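Local coordinates for exocyst complex component EXO70 (Saccharomyces cerevisiae, PDB 2B1E), which helps tether secretory vesicles to sites of exocytosis as a subunit of the exocyst complex and plays a role in assembling that complex, at residues 194-198 with 212-217; 90-95 with 142-146. All blocks are in the same frame, centred on the assembly; numbering follows the deposited sequence.

Contacts 1 and 2 are successive helix pairings in the part of the rod toward the N-terminal end, with centres 13 Å apart and about 31 and 41 Å, respectively, from the centre of the chain. Contact 2 joins helix 66-94 to helix 136-155; contact 1 joins the next two helices, 180-201 and 209-233. Helix 136-155 connects them directly. Its residue Val144 packs through CG1 against Gln215 CB at 3.7 Å, Ile216 CG1 lies 3.8 Å from Val144 CA, and Leu143, which meets helix 66-94 in contact 2, also reaches Val212 of contact 1. Arg147 on the same helix forms a salt bridge with Glu194.

Contact 1 (194-198 with 212-217); sequences EKSLV and VLSQIL
Leu213 points its isobutyl end at the backbone of the facing helix, where its two methyls divide over neighbouring residues. CD1 rests 3.6 Å from Glu194 CB and also approaches the Lys195 backbone, while CD2 meets the aliphatic part of the Lys195 chain at CD, 3.9 Å away. This reach comes from a CG set anti to the backbone N (chi1 -177°), which carries both methyls out toward residues 194-195. Glu194 turns at chi2 (-38°), so that its chain runs at about a right angle to that of Ile216 and brings OE2 to 3.5 Å from Ile216 CG2. The acid is nevertheless gripped elsewhere: OE1 forms a salt bridge with Arg147 of helix 136-155, and such a nearby positive charge would probably favour the ionised form in this buried setting. Leu217 slides past Glu194 in the opposite sense, with CD2 4.0 Å from Glu194 CB. One turn further along helix 180-201, Val198 lays CG2 obliquely against Val212 CG1 at 4.0 Å and also touches Leu213 CB. The short helical segments lie 10.1 Å apart with their N-to-C directions 146° from each other. Joined by the brief connection between residues 201 and 209, the two helices form an antiparallel helical hairpin, a unit characteristic of the all-helical rod of Exo70.

Contact 2 (90-95 with 142-146); sequences FISILN and ILVGE
Ile142 provides the first bump of this interface: its CG2 methyl enters the hollow between Ile91 and the rim of the Phe90 ring. On one flank it stands 3.6 Å from Ile91 CG1, with Ile91 CD1 also close, and on the other it meets Phe90 CD2 at 3.9 Å. The methyl lies in the plane of the aromatic ring, so it is the ring's edge that forms this wall. The same edge continues to Leu143, whose CB is 4.2 Å from Phe90 CE2. One turn later the shape is reversed, with helix 66-94 supplying the bump. Leu94 sends CD1 into the notch between Leu143 and Glu146, 3.9 Å from Glu146 CB, while its CD2 touches Leu143 CD1 at 3.9 Å. The two leucine chains cross at about a right angle. Glu146 closes this end of the seam: the bend at chi2 (-51°) turns its carboxylate aside to lie along the face of helix 66-94, across Ile91, with CD 4.0 Å from Ile91 CG2. There OE1 is also engaged in a salt bridge with Lys149 of its own helix. An alanine here would keep the CB beside Leu94, but losing the rest of the chain would probably strip the cover from Ile91 CG2 and leave Lys149 without its acidic mate. The short helical segments run in similar directions, 30° apart, with axes separated by 10.4 Å. Around them, helix 117-132 packs on Phe90 through Leu123 and Ile126, and Leu123 also touches Leu94. Val144 faces away from helix 66-94 and packs on Gln215 and Ile216 of helix 209-233, placing helix 136-155 between these two helices.

Contact 1 (194-198 with 212-217)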
# COMPACT_ATOMS: atom_id res chain seq x y z
N GLU A 194 -12.65 24.97 8.81
CA GLU A 194 -13.68 25.04 9.85
C GLU A 194 -12.97 25.26 11.18
O GLU A 194 -13.49 25.93 12.07
CB GLU A 194 -14.52 23.76 9.93
CG GLU A 194 -15.72 23.69 8.97
CD GLU A 194 -16.45 25.02 8.82
OE1 GLU A 194 -15.95 25.86 8.04
OE2 GLU A 194 -17.50 25.22 9.46
N LYS A 195 -11.78 24.68 11.32
CA LYS A 195 -10.99 24.85 12.53
C LYS A 195 -10.61 26.33 12.68
O LYS A 195 -10.66 26.89 13.79
CB LYS A 195 -9.73 24.00 12.47
CG LYS A 195 -8.75 24.25 13.61
CD LYS A 195 -9.34 23.93 14.97
CE LYS A 195 -8.30 24.14 16.06
NZ LYS A 195 -7.00 23.45 15.72
N SER A 196 -10.23 26.97 11.58
CA SER A 196 -9.86 28.38 11.62
C SER A 196 -11.09 29.22 11.98
O SER A 196 -11.00 30.17 12.75
CB SER A 196 -9.29 28.85 10.27
OG SER A 196 -8.14 28.11 9.91
N LEU A 197 -12.24 28.85 11.41
CA LEU A 197 -13.49 29.57 11.66
C LEU A 197 -13.86 29.54 13.13
O LEU A 197 -14.09 30.59 13.74
CB LEU A 197 -14.64 28.97 10.84
CG LEU A 197 -15.97 29.74 10.97
CD1 LEU A 197 -15.78 31.15 10.43
CD2 LEU A 197 -17.06 29.03 10.20
N VAL A 198 -13.94 28.35 13.72
CA VAL A 198 -14.30 28.25 15.12
C VAL A 198 -13.28 29.02 15.97
O VAL A 198 -13.66 29.71 16.91
CB VAL A 198 -14.35 26.77 15.60
CG1 VAL A 198 -14.45 26.72 17.12
CG2 VAL A 198 -15.56 26.07 14.98
N VAL A 212 -18.48 22.34 18.95
CA VAL A 212 -19.01 23.00 17.76
C VAL A 212 -18.36 22.42 16.51
O VAL A 212 -19.05 22.00 15.59
CB VAL A 212 -18.74 24.53 17.81
CG1 VAL A 212 -19.15 25.19 16.51
CG2 VAL A 212 -19.53 25.16 18.96
N LEU A 213 -17.03 22.39 16.50
CA LEU A 213 -16.30 21.86 15.36
C LEU A 213 -16.69 20.41 15.09
O LEU A 213 -16.82 20.00 13.94
CB LEU A 213 -14.79 21.96 15.60
CG LEU A 213 -13.89 21.49 14.45
CD1 LEU A 213 -14.13 22.37 13.22
CD2 LEU A 213 -12.43 21.57 14.88
N SER A 214 -16.88 19.62 16.15
CA SER A 214 -17.27 18.22 15.99
C SER A 214 -18.62 18.11 15.27
O SER A 214 -18.75 17.37 14.29
CB SER A 214 -17.36 17.54 17.36
OG SER A 214 -17.90 16.22 17.24
N GLN A 215 -19.61 18.85 15.75
CA GLN A 215 -20.94 18.82 15.15
C GLN A 215 -20.96 19.20 13.68
O GLN A 215 -21.82 18.75 12.92
CB GLN A 215 -21.86 19.74 15.94
CG GLN A 215 -22.26 19.17 17.29
CD GLN A 215 -23.17 20.10 18.05
OE1 GLN A 215 -22.71 21.03 18.71
NE2 GLN A 215 -24.47 19.85 17.95
N ILE A 216 -20.02 20.05 13.26
CA ILE A 216 -19.95 20.48 11.87
C ILE A 216 -19.19 19.47 11.01
O ILE A 216 -19.58 19.20 9.87
CB ILE A 216 -19.26 21.87 11.76
CG1 ILE A 216 -20.16 22.95 12.37
CG2 ILE A 216 -18.95 22.20 10.31
CD1 ILE A 216 -19.50 24.30 12.50
N LEU A 217 -18.12 18.90 11.55
CA LEU A 217 -17.31 17.95 10.80
C LEU A 217 -17.83 16.51 10.77
O LEU A 217 -17.59 15.79 9.81
CB LEU A 217 -15.87 17.95 11.35
CG LEU A 217 -15.09 19.27 11.34
CD1 LEU A 217 -13.70 19.02 11.90
CD2 LEU A 217 -14.98 19.80 9.92

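Contact 2 (90-95 with 142-146)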
# COMPACT_ATOMS: atom_id res chain seq x y z
N PHE A 90 -27.78 36.94 11.13
CA PHE A 90 -26.72 35.98 11.41
C PHE A 90 -26.65 34.94 10.28
O PHE A 90 -25.59 34.68 9.70
CB PHE A 90 -27.02 35.28 12.74
CG PHE A 90 -25.93 34.35 13.24
CD1 PHE A 90 -24.74 34.86 13.77
CD2 PHE A 90 -26.13 32.97 13.24
CE1 PHE A 90 -23.77 33.99 14.31
CE2 PHE A 90 -25.16 32.10 13.77
CZ PHE A 90 -23.98 32.61 14.31
N ILE A 91 -27.80 34.35 9.98
CA ILE A 91 -27.92 33.33 8.94
C ILE A 91 -27.56 33.91 7.57
O ILE A 91 -26.96 33.24 6.72
CB ILE A 91 -29.37 32.78 8.92
CG1 ILE A 91 -29.63 31.98 10.21
CG2 ILE A 91 -29.57 31.89 7.72
CD1 ILE A 91 -31.10 31.57 10.40
N SER A 92 -27.93 35.16 7.34
CA SER A 92 -27.63 35.78 6.07
C SER A 92 -26.12 35.90 5.85
O SER A 92 -25.61 35.58 4.78
CB SER A 92 -28.28 37.17 6.01
OG SER A 92 -27.95 37.80 4.80
N ILE A 93 -25.39 36.38 6.87
CA ILE A 93 -23.95 36.51 6.75
C ILE A 93 -23.32 35.15 6.49
O ILE A 93 -22.45 35.01 5.62
CB ILE A 93 -23.33 37.11 8.03
CG1 ILE A 93 -23.77 38.56 8.19
CG2 ILE A 93 -21.82 37.04 7.98
CD1 ILE A 93 -23.21 39.23 9.43
N LEU A 94 -23.76 34.14 7.23
CA LEU A 94 -23.23 32.80 7.06
C LEU A 94 -23.45 32.30 5.64
O LEU A 94 -22.62 31.57 5.09
CB LEU A 94 -23.88 31.83 8.06
CG LEU A 94 -23.49 32.00 9.54
CD1 LEU A 94 -24.28 31.03 10.41
CD2 LEU A 94 -22.00 31.77 9.70
N ASN A 95 -24.57 32.69 5.04
CA ASN A 95 -24.85 32.24 3.68
C ASN A 95 -24.33 33.17 2.58
O ASN A 95 -24.67 33.01 1.41
CB ASN A 95 -26.34 31.99 3.52
CG ASN A 95 -26.79 30.72 4.22
OD1 ASN A 95 -27.28 30.76 5.36
ND2 ASN A 95 -26.61 29.59 3.56
N ILE A 142 -27.84 26.78 15.03
CA ILE A 142 -28.01 27.52 13.77
C ILE A 142 -26.66 27.62 13.06
O ILE A 142 -26.57 27.37 11.85
CB ILE A 142 -28.58 28.95 14.03
CG1 ILE A 142 -30.06 28.85 14.38
CG2 ILE A 142 -28.42 29.83 12.77
CD1 ILE A 142 -30.64 30.10 15.01
N LEU A 143 -25.61 27.97 13.81
CA LEU A 143 -24.28 28.06 13.23
C LEU A 143 -23.92 26.71 12.61
O LEU A 143 -23.60 26.62 11.42
CB LEU A 143 -23.24 28.41 14.29
CG LEU A 143 -21.76 28.38 13.85
CD1 LEU A 143 -21.52 29.36 12.71
CD2 LEU A 143 -20.85 28.73 15.04
N VAL A 144 -23.97 25.66 13.42
CA VAL A 144 -23.64 24.31 12.97
C VAL A 144 -24.47 23.89 11.76
O VAL A 144 -23.93 23.39 10.78
CB VAL A 144 -23.88 23.29 14.10
CG1 VAL A 144 -23.81 21.87 13.55
CG2 VAL A 144 -22.85 23.49 15.19
N GLY A 145 -25.78 24.11 11.85
CA GLY A 145 -26.67 23.74 10.77
C GLY A 145 -26.35 24.41 9.46
O GLY A 145 -26.31 23.76 8.42
N GLU A 146 -26.11 25.72 9.50
CA GLU A 146 -25.81 26.46 8.28
C GLU A 146 -24.47 26.07 7.66
O GLU A 146 -24.37 25.93 6.44
CB GLU A 146 -25.84 27.97 8.55
CG GLU A 146 -27.22 28.53 8.87
CD GLU A 146 -28.28 28.14 7.84
OE1 GLU A 146 -28.09 28.42 6.64
OE2 GLU A 146 -29.30 27.54 8.25